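Local coordinates for N-terminal acetyltransferase-like protein (Chaetomium thermophilum, PDB 5NNP) that probably serves as the auxiliary, TPR-repeat subunit of an N-terminal acetyltransferase A complex, helping acetyl groups to be transferred to protein N-termini, at residues Gln209-Asp214 against Met225-Ser230; Ala244-Leu249 against Tyr280-Ala285; Asp257-Leu262 against Asp291-Leu296; Ala312-Met317 against Ala327-Leu332. One frame throughout, in Å; residues are numbered along the deposited sequence.

The four contacts follow the chain through one helical array. Contacts 2 and 3 are the closest pair, with centres about 8 Å apart, and their segments alternate along the chain. They share a tyrosine stack between Tyr259 and Tyr280. Contact 1 lies about 20 Å from contact 2, centre to centre, and meets it through Leu248 and Ala244; Glu226 also reaches Tyr258 of contact 3. Contact 4 lies about 15 Å from contact 3, centre to centre. Asp291 joins them, one carboxylate oxygen to Tyr313 and the other to Asn328. The bound carboxymethyl coenzyme A is about 9 Å from the side chain of Met317 and about 14 Å from that of Ala292.

Contact 1 (Gln209-Asp214 against Met225-Ser230); sequences QHLETD and MELRAS
Leu211 and Arg228 meet where two consecutive helices face each other. CD2 of Leu211 lies 3.5 Å from the backbone N of Arg228 and 3.7 Å from its CB. The other methyl, CD1, reaches CD1 of Leu227 at 4.1 Å. Polar contact is made beside this apolar patch. Glu212 and Arg228 form a salt bridge, with NH1 of Arg228 3.2 Å from OE2 of Glu212; the position of OE2 is less certain. A second bond from NH1 to OE1 of Glu212 is weak. The carboxylate and guanidinium planes are 31° apart. Bends at chi2 of Glu212 and at chi3 of Arg228 (55°) turn the two charged ends together. A leucine in place of Arg228 would probably leave the Glu212 carboxylate without its counter-charge. Asn195 of helix 185-200 touches both Leu211 and Leu227. On the far side of helix 221-234, Ala229 packs on helix 238-251. The axes of segments 209-214 and 225-230 cross at -140°: these consecutive helices run roughly antiparallel, consistent with a TPR-like array.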
loop_
_atom_site.group_PDB
_atom_site.type_symbol
_atom_site.label_atom_id
_atom_site.label_comp_id
_atom_site.label_asym_id
_atom_site.label_seq_id
_atom_site.Cartn_x
_atom_site.Cartn_y
_atom_site.Cartn_z
ATOM N N GLN A 209 -4.090 -30.527 11.004
ATOM C CA GLN A 209 -4.927 -31.199 11.979
ATOM C C GLN A 209 -5.933 -30.230 12.615
ATOM O O GLN A 209 -7.122 -30.544 12.734
ATOM C CB GLN A 209 -4.035 -31.851 13.037
ATOM C CG GLN A 209 -4.743 -32.302 14.305
ATOM C CD GLN A 209 -3.763 -32.697 15.413
ATOM O OE1 GLN A 209 -2.630 -33.107 15.143
ATOM N NE2 GLN A 209 -4.198 -32.569 16.665
ATOM N N HIS A 210 -5.459 -29.050 13.011
ATOM C CA HIS A 210 -6.322 -28.065 13.660
ATOM C C HIS A 210 -7.283 -27.451 12.656
ATOM O O HIS A 210 -8.409 -27.095 12.998
ATOM C CB HIS A 210 -5.489 -26.973 14.336
ATOM C CG HIS A 210 -6.300 -25.838 14.882
ATOM N ND1 HIS A 210 -6.430 -24.627 14.228
ATOM C CD2 HIS A 210 -7.015 -25.724 16.026
ATOM C CE1 HIS A 210 -7.190 -23.821 14.945
ATOM N NE2 HIS A 210 -7.557 -24.462 16.042
ATOM N N LEU A 211 -6.826 -27.331 11.415
ATOM C CA LEU A 211 -7.653 -26.792 10.349
ATOM C C LEU A 211 -8.861 -27.662 10.140
ATOM O O LEU A 211 -9.990 -27.192 10.219
ATOM C CB LEU A 211 -6.883 -26.690 9.043
ATOM C CG LEU A 211 -7.623 -25.859 7.998
ATOM C CD1 LEU A 211 -7.614 -24.364 8.399
ATOM C CD2 LEU A 211 -7.038 -26.069 6.597
ATOM N N GLU A 212 -8.601 -28.939 9.879
ATOM C CA GLU A 212 -9.644 -29.923 9.602
ATOM C C GLU A 212 -10.551 -30.205 10.802
ATOM O O GLU A 212 -11.747 -30.464 10.641
ATOM C CB GLU A 212 -9.003 -31.224 9.122
ATOM C CG GLU A 212 -8.147 -31.050 7.885
ATOM C CD GLU A 212 -8.951 -30.623 6.669
ATOM O OE1 GLU A 212 -10.197 -30.688 6.711
ATOM O OE2 GLU A 212 -8.335 -30.225 5.665
ATOM N N THR A 213 -9.991 -30.143 12.004
ATOM C CA THR A 213 -10.771 -30.428 13.192
ATOM C C THR A 213 -11.606 -29.247 13.707
ATOM O O THR A 213 -12.783 -29.408 14.009
ATOM C CB THR A 213 -9.871 -30.911 14.324
ATOM O OG1 THR A 213 -9.208 -32.107 13.912
ATOM C CG2 THR A 213 -10.693 -31.221 15.555
ATOM N N ASP A 214 -11.016 -28.064 13.812
ATOM C CA ASP A 214 -11.713 -26.963 14.468
ATOM C C ASP A 214 -12.173 -25.891 13.501
ATOM O O ASP A 214 -13.067 -25.109 13.822
ATOM C CB ASP A 214 -10.816 -26.322 15.537
ATOM C CG ASP A 214 -10.629 -27.207 16.771
ATOM O OD1 ASP A 214 -11.108 -28.366 16.782
ATOM O OD2 ASP A 214 -9.977 -26.738 17.733
ATOM N N MET A 225 -9.635 -22.858 2.348
ATOM C CA MET A 225 -9.263 -23.606 1.158
ATOM C C MET A 225 -7.798 -23.419 0.797
ATOM O O MET A 225 -7.149 -24.364 0.351
ATOM C CB MET A 225 -10.150 -23.206 -0.014
ATOM C CG MET A 225 -11.571 -23.688 0.134
ATOM S SD MET A 225 -12.587 -23.199 -1.266
ATOM C CE MET A 225 -14.201 -23.670 -0.608
ATOM N N GLU A 226 -7.281 -22.207 0.989
ATOM C CA GLU A 226 -5.890 -21.937 0.652
ATOM C C GLU A 226 -4.926 -22.523 1.687
ATOM O O GLU A 226 -3.889 -23.084 1.321
ATOM C CB GLU A 226 -5.662 -20.436 0.483
ATOM C CG GLU A 226 -6.137 -19.912 -0.872
ATOM C CD GLU A 226 -5.650 -18.515 -1.173
ATOM O OE1 GLU A 226 -5.292 -17.796 -0.214
ATOM O OE2 GLU A 226 -5.632 -18.134 -2.369
ATOM N N LEU A 227 -5.282 -22.417 2.967
ATOM C CA LEU A 227 -4.499 -23.047 4.029
ATOM C C LEU A 227 -4.442 -24.569 3.840
ATOM O O LEU A 227 -3.375 -25.183 3.963
ATOM C CB LEU A 227 -5.070 -22.697 5.408
ATOM C CG LEU A 227 -4.933 -21.236 5.842
ATOM C CD1 LEU A 227 -5.691 -20.993 7.127
ATOM C CD2 LEU A 227 -3.486 -20.867 6.034
ATOM N N ARG A 228 -5.580 -25.177 3.519
ATOM C CA ARG A 228 -5.598 -26.621 3.314
ATOM C C ARG A 228 -4.626 -27.034 2.196
ATOM O O ARG A 228 -3.849 -27.975 2.360
ATOM C CB ARG A 228 -7.021 -27.116 3.014
ATOM C CG ARG A 228 -7.109 -28.600 2.647
ATOM C CD ARG A 228 -8.443 -29.242 3.049
ATOM N NE ARG A 228 -9.589 -28.540 2.493
ATOM C CZ ARG A 228 -10.637 -28.136 3.204
ATOM N NH1 ARG A 228 -10.690 -28.384 4.500
ATOM N NH2 ARG A 228 -11.632 -27.480 2.611
ATOM N N ALA A 229 -4.646 -26.326 1.070
ATOM C CA ALA A 229 -3.793 -26.711 -0.054
ATOM C C ALA A 229 -2.329 -26.489 0.277
ATOM O O ALA A 229 -1.485 -27.347 0.019
ATOM C CB ALA A 229 -4.171 -25.942 -1.319
ATOM N N SER A 230 -2.040 -25.331 0.854
ATOM C CA SER A 230 -0.691 -24.989 1.259
ATOM C C SER A 230 -0.073 -26.044 2.186
ATOM O O SER A 230 1.069 -26.461 1.985
ATOM C CB SER A 230 -0.682 -23.621 1.936
ATOM O OG SER A 230 0.627 -23.273 2.332
#

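Contact 2 (Ala244-Leu249 against Tyr280-Ala285); sequences AYRALL and YDEYAA
The Tyr283 ring carries Leu249 on one face and Arg246 at its edge. CD1 of Leu249 makes a CH-pi contact, 4.0 Å from the ring centroid of Tyr283 and 22° off the ring normal. It sits toward the rim. This is packing inside a TPR-like array of helices. Helices 238-251 and 273-286 are separated in the chain by helix 256-265 and run in similar directions. The axes of segments 244-249 and 280-285 cross at -36° and come no nearer than 12.5 Å, and the tyrosine side chain spans the gap. CB of Leu249 also touches the ring, 3.8 Å from CE1 of Tyr283. With CG of Tyr283 anti to the carbonyl carbon (chi1 -75°), the ring reaches across to helix 238-251. At the phenol end, CG of Arg246 approaches OH of Tyr283 at 3.2 Å. The rest of the arginine runs on past the hydroxyl, its chain extended from CG to NE. Helix 256-265 adds to the packing: Leu249 touches Tyr258 and Tyr259, and Arg246 touches Leu262. On the outer side, Glu282 stands near Arg246 without forming a salt bridge: OE2 of Glu282 is 4.3 Å from NE of Arg246.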
loop_
_atom_site.group_PDB
_atom_site.type_symbol
_atom_site.label_atom_id
_atom_site.label_comp_id
_atom_site.label_asym_id
_atom_site.label_seq_id
_atom_site.Cartn_x
_atom_site.Cartn_y
_atom_site.Cartn_z
ATOM N N ALA A 244 -7.173 -30.355 -3.661
ATOM C CA ALA A 244 -7.355 -29.063 -3.011
ATOM C C ALA A 244 -7.168 -27.905 -3.974
ATOM O O ALA A 244 -7.906 -26.922 -3.923
ATOM C CB ALA A 244 -6.396 -28.927 -1.836
ATOM N N TYR A 245 -6.175 -28.019 -4.846
ATOM C CA TYR A 245 -5.914 -26.981 -5.834
ATOM C C TYR A 245 -7.002 -26.964 -6.908
ATOM O O TYR A 245 -7.337 -25.899 -7.449
ATOM C CB TYR A 245 -4.530 -27.166 -6.457
ATOM C CG TYR A 245 -3.428 -26.635 -5.577
ATOM C CD1 TYR A 245 -3.343 -25.271 -5.284
ATOM C CD2 TYR A 245 -2.487 -27.488 -5.010
ATOM C CE1 TYR A 245 -2.335 -24.765 -4.456
ATOM C CE2 TYR A 245 -1.477 -26.994 -4.183
ATOM C CZ TYR A 245 -1.410 -25.632 -3.913
ATOM O OH TYR A 245 -0.410 -25.136 -3.115
ATOM N N ARG A 246 -7.575 -28.133 -7.187
ATOM C CA ARG A 246 -8.715 -28.200 -8.086
ATOM C C ARG A 246 -9.905 -27.434 -7.511
ATOM O O ARG A 246 -10.587 -26.704 -8.235
ATOM C CB ARG A 246 -9.101 -29.648 -8.371
ATOM C CG ARG A 246 -8.170 -30.329 -9.335
ATOM C CD ARG A 246 -8.726 -31.643 -9.822
ATOM N NE ARG A 246 -8.196 -31.943 -11.150
ATOM C CZ ARG A 246 -7.133 -32.703 -11.380
ATOM N NH1 ARG A 246 -6.491 -33.268 -10.363
ATOM N NH2 ARG A 246 -6.723 -32.904 -12.625
ATOM N N ALA A 247 -10.147 -27.595 -6.211
ATOM C CA ALA A 247 -11.204 -26.847 -5.523
ATOM C C ALA A 247 -11.028 -25.332 -5.668
ATOM O O ALA A 247 -11.997 -24.604 -5.921
ATOM C CB ALA A 247 -11.248 -27.225 -4.061
ATOM N N LEU A 248 -9.788 -24.869 -5.519
ATOM C CA LEU A 248 -9.489 -23.449 -5.629
ATOM C C LEU A 248 -9.639 -22.966 -7.070
ATOM O O LEU A 248 -10.079 -21.833 -7.314
ATOM C CB LEU A 248 -8.081 -23.152 -5.110
ATOM C CG LEU A 248 -7.930 -23.182 -3.582
ATOM C CD1 LEU A 248 -6.478 -23.399 -3.172
ATOM C CD2 LEU A 248 -8.478 -21.895 -2.948
ATOM N N LEU A 249 -9.295 -23.830 -8.025
ATOM C CA LEU A 249 -9.364 -23.449 -9.433
ATOM C C LEU A 249 -10.809 -23.258 -9.837
ATOM O O LEU A 249 -11.144 -22.307 -10.551
ATOM C CB LEU A 249 -8.711 -24.498 -10.333
ATOM C CG LEU A 249 -7.196 -24.423 -10.512
ATOM C CD1 LEU A 249 -6.705 -25.663 -11.227
ATOM C CD2 LEU A 249 -6.814 -23.164 -11.278
ATOM N N TYR A 280 -4.726 -27.412 -18.456
ATOM C CA TYR A 280 -5.275 -26.102 -18.813
ATOM C C TYR A 280 -6.482 -26.201 -19.737
ATOM O O TYR A 280 -7.466 -25.488 -19.559
ATOM C CB TYR A 280 -4.203 -25.232 -19.461
ATOM C CG TYR A 280 -3.173 -24.752 -18.479
ATOM C CD1 TYR A 280 -2.001 -25.471 -18.262
ATOM C CD2 TYR A 280 -3.381 -23.596 -17.739
ATOM C CE1 TYR A 280 -1.056 -25.036 -17.349
ATOM C CE2 TYR A 280 -2.444 -23.150 -16.830
ATOM C CZ TYR A 280 -1.283 -23.875 -16.639
ATOM O OH TYR A 280 -0.344 -23.437 -15.736
ATOM N N ASP A 281 -6.410 -27.081 -20.725
ATOM C CA ASP A 281 -7.524 -27.243 -21.652
ATOM C C ASP A 281 -8.759 -27.688 -20.885
ATOM O O ASP A 281 -9.878 -27.275 -21.184
ATOM C CB ASP A 281 -7.182 -28.248 -22.761
ATOM C CG ASP A 281 -6.142 -27.715 -23.724
ATOM O OD1 ASP A 281 -5.997 -26.482 -23.816
ATOM O OD2 ASP A 281 -5.469 -28.520 -24.395
ATOM N N GLU A 282 -8.544 -28.520 -19.878
ATOM C CA GLU A 282 -9.648 -29.022 -19.091
ATOM C C GLU A 282 -10.440 -27.896 -18.442
ATOM O O GLU A 282 -11.664 -27.904 -18.492
ATOM C CB GLU A 282 -9.143 -29.983 -18.032
ATOM C CG GLU A 282 -10.244 -30.567 -17.198
ATOM C CD GLU A 282 -9.723 -31.522 -16.168
ATOM O OE1 GLU A 282 -8.880 -32.369 -16.535
ATOM O OE2 GLU A 282 -10.149 -31.418 -14.997
ATOM N N TYR A 283 -9.753 -26.918 -17.852
ATOM C CA TYR A 283 -10.461 -25.811 -17.207
ATOM C C TYR A 283 -10.967 -24.798 -18.219
ATOM O O TYR A 283 -11.958 -24.127 -17.963
ATOM C CB TYR A 283 -9.579 -25.151 -16.138
ATOM C CG TYR A 283 -9.524 -26.054 -14.917
ATOM C CD1 TYR A 283 -10.491 -25.974 -13.923
ATOM C CD2 TYR A 283 -8.558 -27.039 -14.804
ATOM C CE1 TYR A 283 -10.469 -26.817 -12.845
ATOM C CE2 TYR A 283 -8.533 -27.878 -13.736
ATOM C CZ TYR A 283 -9.486 -27.775 -12.755
ATOM O OH TYR A 283 -9.448 -28.640 -11.677
ATOM N N ALA A 284 -10.316 -24.715 -19.376
ATOM C CA ALA A 284 -10.771 -23.826 -20.451
ATOM C C ALA A 284 -12.123 -24.290 -21.007
ATOM O O ALA A 284 -13.009 -23.486 -21.298
ATOM C CB ALA A 284 -9.738 -23.756 -21.559
ATOM N N ALA A 285 -12.268 -25.600 -21.146
ATOM C CA ALA A 285 -13.530 -26.206 -21.534
ATOM C C ALA A 285 -14.602 -25.981 -20.468
ATOM O O ALA A 285 -15.757 -25.693 -20.784
ATOM C CB ALA A 285 -13.340 -27.693 -21.780
#

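Contact 3 (Asp257-Leu262 against Asp291-Leu296); sequences DYYKGL and DAAKRL
Tyr259 points its ring toward segment 291-296 and touches three residues there. Leu296 crosses it at a slant. CD1 of Leu296 is 3.8 Å from CD2 of Tyr259 and 4.0 Å from CE2 of the same ring. Ala292 adds a looser contact, its CB 4.4 Å from CE2 of Tyr259. At the end of the ring, the phenol oxygen OH of Tyr259 packs 3.8 Å from CB of Ala293. The same oxygen is hydrogen-bonded to the carbonyl of Pro253. The tyrosine has CG anti to the carbonyl carbon (chi1 -67°), which carries the ring away from its own helix and into the gap. In this TPR-like array, probably that of an auxiliary subunit, Tyr259 joins helix 256-265 to the short helix 292-295. Helix 273-286 fills the space beside them: Tyr280 stacks on Tyr259, and Tyr283 also touches it. An alanine at Tyr259 is likely to leave the Pro253 carbonyl without its phenol partner and a gap beside Leu296 and Tyr280. Within segment 291-296, Asp291 and Arg295 form a salt bridge. NH2 of Arg295 meets OD2 of Asp291 at 3.0 Å, from above the carboxylate plane. The N-H to acceptor angle is 136°. Both oxygens of Asp291 have further partners, in helix 303-320 and the turn that follows it.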
loop_
_atom_site.group_PDB
_atom_site.type_symbol
_atom_site.label_atom_id
_atom_site.label_comp_id
_atom_site.label_asym_id
_atom_site.label_seq_id
_atom_site.Cartn_x
_atom_site.Cartn_y
_atom_site.Cartn_z
ATOM N N ASP A 257 -1.264 -19.258 -9.399
ATOM C CA ASP A 257 -0.654 -20.202 -8.468
ATOM C C ASP A 257 -1.456 -21.486 -8.258
ATOM O O ASP A 257 -0.874 -22.522 -7.915
ATOM C CB ASP A 257 -0.401 -19.532 -7.119
ATOM C CG ASP A 257 0.712 -18.519 -7.181
ATOM O OD1 ASP A 257 1.485 -18.549 -8.166
ATOM O OD2 ASP A 257 0.812 -17.690 -6.257
ATOM N N TYR A 258 -2.771 -21.437 -8.460
ATOM C CA TYR A 258 -3.576 -22.651 -8.318
ATOM C C TYR A 258 -3.196 -23.651 -9.408
ATOM O O TYR A 258 -3.143 -24.857 -9.150
ATOM C CB TYR A 258 -5.080 -22.356 -8.374
ATOM C CG TYR A 258 -5.593 -21.430 -7.284
ATOM C CD1 TYR A 258 -4.903 -21.281 -6.079
ATOM C CD2 TYR A 258 -6.760 -20.702 -7.463
ATOM C CE1 TYR A 258 -5.370 -20.436 -5.083
ATOM C CE2 TYR A 258 -7.227 -19.850 -6.476
ATOM C CZ TYR A 258 -6.531 -19.722 -5.283
ATOM O OH TYR A 258 -6.986 -18.864 -4.299
ATOM N N TYR A 259 -2.921 -23.163 -10.624
ATOM C CA TYR A 259 -2.465 -24.072 -11.677
ATOM C C TYR A 259 -1.083 -24.654 -11.324
ATOM O O TYR A 259 -0.856 -25.858 -11.466
ATOM C CB TYR A 259 -2.419 -23.376 -13.043
ATOM C CG TYR A 259 -3.771 -22.976 -13.592
ATOM C CD1 TYR A 259 -4.556 -23.883 -14.291
ATOM C CD2 TYR A 259 -4.255 -21.683 -13.429
ATOM C CE1 TYR A 259 -5.798 -23.521 -14.802
ATOM C CE2 TYR A 259 -5.491 -21.313 -13.927
ATOM C CZ TYR A 259 -6.258 -22.236 -14.613
ATOM O OH TYR A 259 -7.483 -21.854 -15.113
ATOM N N LYS A 260 -0.169 -23.801 -10.860
ATOM C CA LYS A 260 1.155 -24.262 -10.453
ATOM C C LYS A 260 1.034 -25.374 -9.417
ATOM O O LYS A 260 1.607 -26.453 -9.588
ATOM C CB LYS A 260 2.000 -23.113 -9.896
ATOM C CG LYS A 260 2.494 -22.149 -10.958
ATOM C CD LYS A 260 3.357 -21.046 -10.381
ATOM C CE LYS A 260 3.871 -20.128 -11.481
ATOM N NZ LYS A 260 4.858 -19.146 -10.951
ATOM N N GLY A 261 0.260 -25.109 -8.364
ATOM C CA GLY A 261 -0.013 -26.084 -7.327
ATOM C C GLY A 261 -0.559 -27.404 -7.841
ATOM O O GLY A 261 -0.040 -28.461 -7.485
ATOM N N LEU A 262 -1.600 -27.355 -8.669
ATOM C CA LEU A 262 -2.182 -28.571 -9.236
ATOM C C LEU A 262 -1.131 -29.352 -9.993
ATOM O O LEU A 262 -0.911 -30.546 -9.752
ATOM C CB LEU A 262 -3.347 -28.246 -10.179
ATOM C CG LEU A 262 -3.998 -29.464 -10.845
ATOM C CD1 LEU A 262 -4.527 -30.447 -9.786
ATOM C CD2 LEU A 262 -5.115 -29.055 -11.807
ATOM N N ASP A 291 -9.834 -16.232 -19.189
ATOM C CA ASP A 291 -8.729 -15.855 -20.049
ATOM C C ASP A 291 -7.508 -16.697 -19.688
ATOM O O ASP A 291 -6.805 -17.191 -20.574
ATOM C CB ASP A 291 -8.399 -14.373 -19.926
ATOM C CG ASP A 291 -7.382 -13.927 -20.954
ATOM O OD1 ASP A 291 -7.613 -14.138 -22.174
ATOM O OD2 ASP A 291 -6.345 -13.377 -20.542
ATOM N N ALA A 292 -7.280 -16.863 -18.383
ATOM C CA ALA A 292 -6.135 -17.609 -17.869
ATOM C C ALA A 292 -6.003 -19.006 -18.486
ATOM O O ALA A 292 -4.908 -19.415 -18.906
ATOM C CB ALA A 292 -6.225 -17.721 -16.353
ATOM N N ALA A 293 -7.118 -19.732 -18.536
ATOM C CA ALA A 293 -7.107 -21.107 -19.012
ATOM C C ALA A 293 -6.725 -21.203 -20.494
ATOM O O ALA A 293 -6.428 -22.292 -20.987
ATOM C CB ALA A 293 -8.463 -21.762 -18.763
ATOM N N LYS A 294 -6.735 -20.075 -21.203
ATOM C CA LYS A 294 -6.306 -20.056 -22.604
ATOM C C LYS A 294 -4.917 -19.461 -22.768
ATOM O O LYS A 294 -4.158 -19.887 -23.637
ATOM C CB LYS A 294 -7.283 -19.260 -23.473
ATOM C CG LYS A 294 -8.697 -19.796 -23.512
ATOM C CD LYS A 294 -9.616 -18.831 -24.257
ATOM C CE LYS A 294 -10.936 -19.485 -24.612
ATOM N NZ LYS A 294 -11.813 -19.666 -23.418
ATOM N N ARG A 295 -4.604 -18.467 -21.941
ATOM C CA ARG A 295 -3.423 -17.618 -22.124
ATOM C C ARG A 295 -2.150 -18.194 -21.514
ATOM O O ARG A 295 -1.068 -18.078 -22.093
ATOM C CB ARG A 295 -3.668 -16.237 -21.516
ATOM C CG ARG A 295 -2.493 -15.298 -21.671
ATOM C CD ARG A 295 -2.678 -14.054 -20.819
ATOM N NE ARG A 295 -2.275 -14.241 -19.420
ATOM C CZ ARG A 295 -3.099 -14.553 -18.418
ATOM N NH1 ARG A 295 -2.623 -14.694 -17.186
ATOM N NH2 ARG A 295 -4.396 -14.726 -18.638
ATOM N N LEU A 296 -2.294 -18.795 -20.335
ATOM C CA LEU A 296 -1.169 -19.299 -19.552
ATOM C C LEU A 296 -0.292 -20.317 -20.299
ATOM O O LEU A 296 0.932 -20.214 -20.245
ATOM C CB LEU A 296 -1.686 -19.894 -18.234
ATOM C CG LEU A 296 -2.024 -18.794 -17.222
ATOM C CD1 LEU A 296 -2.744 -19.303 -15.974
ATOM C CD2 LEU A 296 -0.758 -18.058 -16.837
#

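Contact 4 (Ala312-Met317 against Ala327-Leu332); sequences AYLTLM and ANLKHL
Leu314 and Leu329 mark the nearest backbone approach, their CA atoms 9.8 Å apart, so contact between segment 312-317 of helix 303-320 and segment 327-332, which passes into a 3-10 turn, is made by side chains. Leu329 packs with both methyls. CD1 of Leu329 is 3.8 Å from CD2 of Leu314. CD2 of Leu329 is 3.8 Å from CE2 of Tyr313, and the two side chains run alongside in opposing directions. Tyr313 has CG anti to the backbone N (chi1 -179°), which sends its phenol across to Asn328. There ND2 of Asn328 donates a weak hydrogen bond to OH of Tyr313, 2.7 Å long, with an N-H to acceptor angle of 122°. The amide comes at the ring edge, near its plane. The stronger partner of both is Asp291, whose carboxylate oxygens take one each. It thus ties together two side chains that cross at about a right angle. CG of Met317 lies over one face of the Tyr313 ring. Met317 packs on an apolar side chain of another protein chain, and Asn328 on a modified side chain of that chain. This is a buried junction between helix 303-320 and the weakly helical turn after it, at a subunit interface of the TPR-like array.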
loop_
_atom_site.group_PDB
_atom_site.type_symbol
_atom_site.label_atom_id
_atom_site.label_comp_id
_atom_site.label_asym_id
_atom_site.label_seq_id
_atom_site.Cartn_x
_atom_site.Cartn_y
_atom_site.Cartn_z
ATOM N N ALA A 312 -4.938 -19.136 -32.474
ATOM C CA ALA A 312 -6.316 -19.304 -32.012
ATOM C C ALA A 312 -6.694 -18.306 -30.914
ATOM O O ALA A 312 -7.843 -17.864 -30.851
ATOM C CB ALA A 312 -6.535 -20.702 -31.537
ATOM N N TYR A 313 -5.738 -17.939 -30.064
ATOM C CA TYR A 313 -6.003 -16.946 -29.034
ATOM C C TYR A 313 -6.130 -15.560 -29.662
ATOM O O TYR A 313 -7.074 -14.823 -29.364
ATOM C CB TYR A 313 -4.906 -16.959 -27.961
ATOM C CG TYR A 313 -5.112 -15.972 -26.844
ATOM C CD1 TYR A 313 -5.923 -16.281 -25.770
ATOM C CD2 TYR A 313 -4.495 -14.720 -26.859
ATOM C CE1 TYR A 313 -6.122 -15.374 -24.725
ATOM C CE2 TYR A 313 -4.686 -13.800 -25.821
ATOM C CZ TYR A 313 -5.502 -14.141 -24.754
ATOM O OH TYR A 313 -5.717 -13.257 -23.712
ATOM N N LEU A 314 -5.189 -15.207 -30.538
ATOM C CA LEU A 314 -5.220 -13.904 -31.208
ATOM C C LEU A 314 -6.506 -13.697 -32.019
ATOM O O LEU A 314 -7.074 -12.607 -32.015
ATOM C CB LEU A 314 -4.002 -13.734 -32.115
ATOM C CG LEU A 314 -2.723 -13.310 -31.399
ATOM C CD1 LEU A 314 -1.606 -13.079 -32.405
ATOM C CD2 LEU A 314 -2.952 -12.046 -30.550
ATOM N N THR A 315 -6.973 -14.740 -32.696
ATOM C CA THR A 315 -8.199 -14.627 -33.481
ATOM C C THR A 315 -9.399 -14.256 -32.612
ATOM O O THR A 315 -10.199 -13.398 -32.983
ATOM C CB THR A 315 -8.529 -15.930 -34.225
ATOM O OG1 THR A 315 -7.430 -16.306 -35.064
ATOM C CG2 THR A 315 -9.789 -15.748 -35.077
ATOM N N LEU A 316 -9.523 -14.924 -31.467
ATOM C CA LEU A 316 -10.550 -14.586 -30.482
ATOM C C LEU A 316 -10.497 -13.116 -30.088
ATOM O O LEU A 316 -11.520 -12.430 -30.087
ATOM C CB LEU A 316 -10.409 -15.435 -29.219
ATOM C CG LEU A 316 -11.044 -16.819 -29.231
ATOM C CD1 LEU A 316 -10.560 -17.601 -28.031
ATOM C CD2 LEU A 316 -12.553 -16.709 -29.212
ATOM N N MET A 317 -9.309 -12.632 -29.743
ATOM C CA MET A 317 -9.216 -11.285 -29.205
ATOM C C MET A 317 -9.428 -10.248 -30.310
ATOM O O MET A 317 -10.167 -9.279 -30.128
ATOM C CB MET A 317 -7.871 -11.065 -28.498
ATOM C CG MET A 317 -7.599 -12.049 -27.362
ATOM S SD MET A 317 -8.698 -11.908 -25.918
ATOM C CE MET A 317 -7.739 -10.809 -24.866
ATOM N N ALA A 327 -1.091 -5.817 -24.303
ATOM C CA ALA A 327 -0.724 -5.674 -22.892
ATOM C C ALA A 327 -0.848 -6.995 -22.130
ATOM O O ALA A 327 -0.137 -7.236 -21.173
ATOM C CB ALA A 327 -1.575 -4.614 -22.236
ATOM N N ASN A 328 -1.758 -7.842 -22.591
ATOM C CA ASN A 328 -2.015 -9.132 -21.985
ATOM C C ASN A 328 -0.987 -10.178 -22.428
ATOM O O ASN A 328 -0.891 -11.253 -21.840
ATOM C CB ASN A 328 -3.432 -9.594 -22.340
ATOM C CG ASN A 328 -3.994 -10.598 -21.347
ATOM O OD1 ASN A 328 -3.834 -10.450 -20.132
ATOM N ND2 ASN A 328 -4.656 -11.632 -21.864
ATOM N N LEU A 329 -0.197 -9.857 -23.451
ATOM C CA LEU A 329 0.741 -10.840 -23.992
ATOM C C LEU A 329 2.224 -10.430 -23.969
ATOM O O LEU A 329 3.100 -11.282 -24.155
ATOM C CB LEU A 329 0.333 -11.197 -25.429
ATOM C CG LEU A 329 -1.014 -11.904 -25.635
ATOM C CD1 LEU A 329 -1.366 -11.976 -27.094
ATOM C CD2 LEU A 329 -1.028 -13.306 -25.027
ATOM N N LYS A 330 2.514 -9.155 -23.717
ATOM C CA LYS A 330 3.889 -8.645 -23.843
ATOM C C LYS A 330 4.897 -9.301 -22.905
ATOM O O LYS A 330 6.103 -9.238 -23.149
ATOM C CB LYS A 330 3.921 -7.135 -23.619
ATOM C CG LYS A 330 3.488 -6.686 -22.237
ATOM C CD LYS A 330 3.559 -5.182 -22.142
ATOM C CE LYS A 330 3.766 -4.724 -20.722
ATOM N NZ LYS A 330 3.898 -3.245 -20.660
ATOM N N HIS A 331 4.406 -9.922 -21.838
ATOM C CA HIS A 331 5.255 -10.674 -20.916
ATOM C C HIS A 331 5.987 -11.829 -21.607
ATOM O O HIS A 331 7.000 -12.313 -21.100
ATOM C CB HIS A 331 4.425 -11.229 -19.756
ATOM C CG HIS A 331 3.419 -12.263 -20.174
ATOM N ND1 HIS A 331 2.206 -11.939 -20.748
ATOM C CD2 HIS A 331 3.449 -13.614 -20.100
ATOM C CE1 HIS A 331 1.531 -13.047 -21.007
ATOM N NE2 HIS A 331 2.265 -14.078 -20.628
ATOM N N LEU A 332 5.457 -12.283 -22.742
ATOM C CA LEU A 332 6.065 -13.384 -23.503
ATOM C C LEU A 332 7.251 -12.936 -24.357
ATOM O O LEU A 332 8.023 -13.758 -24.836
ATOM C CB LEU A 332 5.032 -14.045 -24.416
ATOM C CG LEU A 332 3.857 -14.779 -23.782
ATOM C CD1 LEU A 332 2.844 -15.115 -24.850
ATOM C CD2 LEU A 332 4.327 -16.039 -23.083
#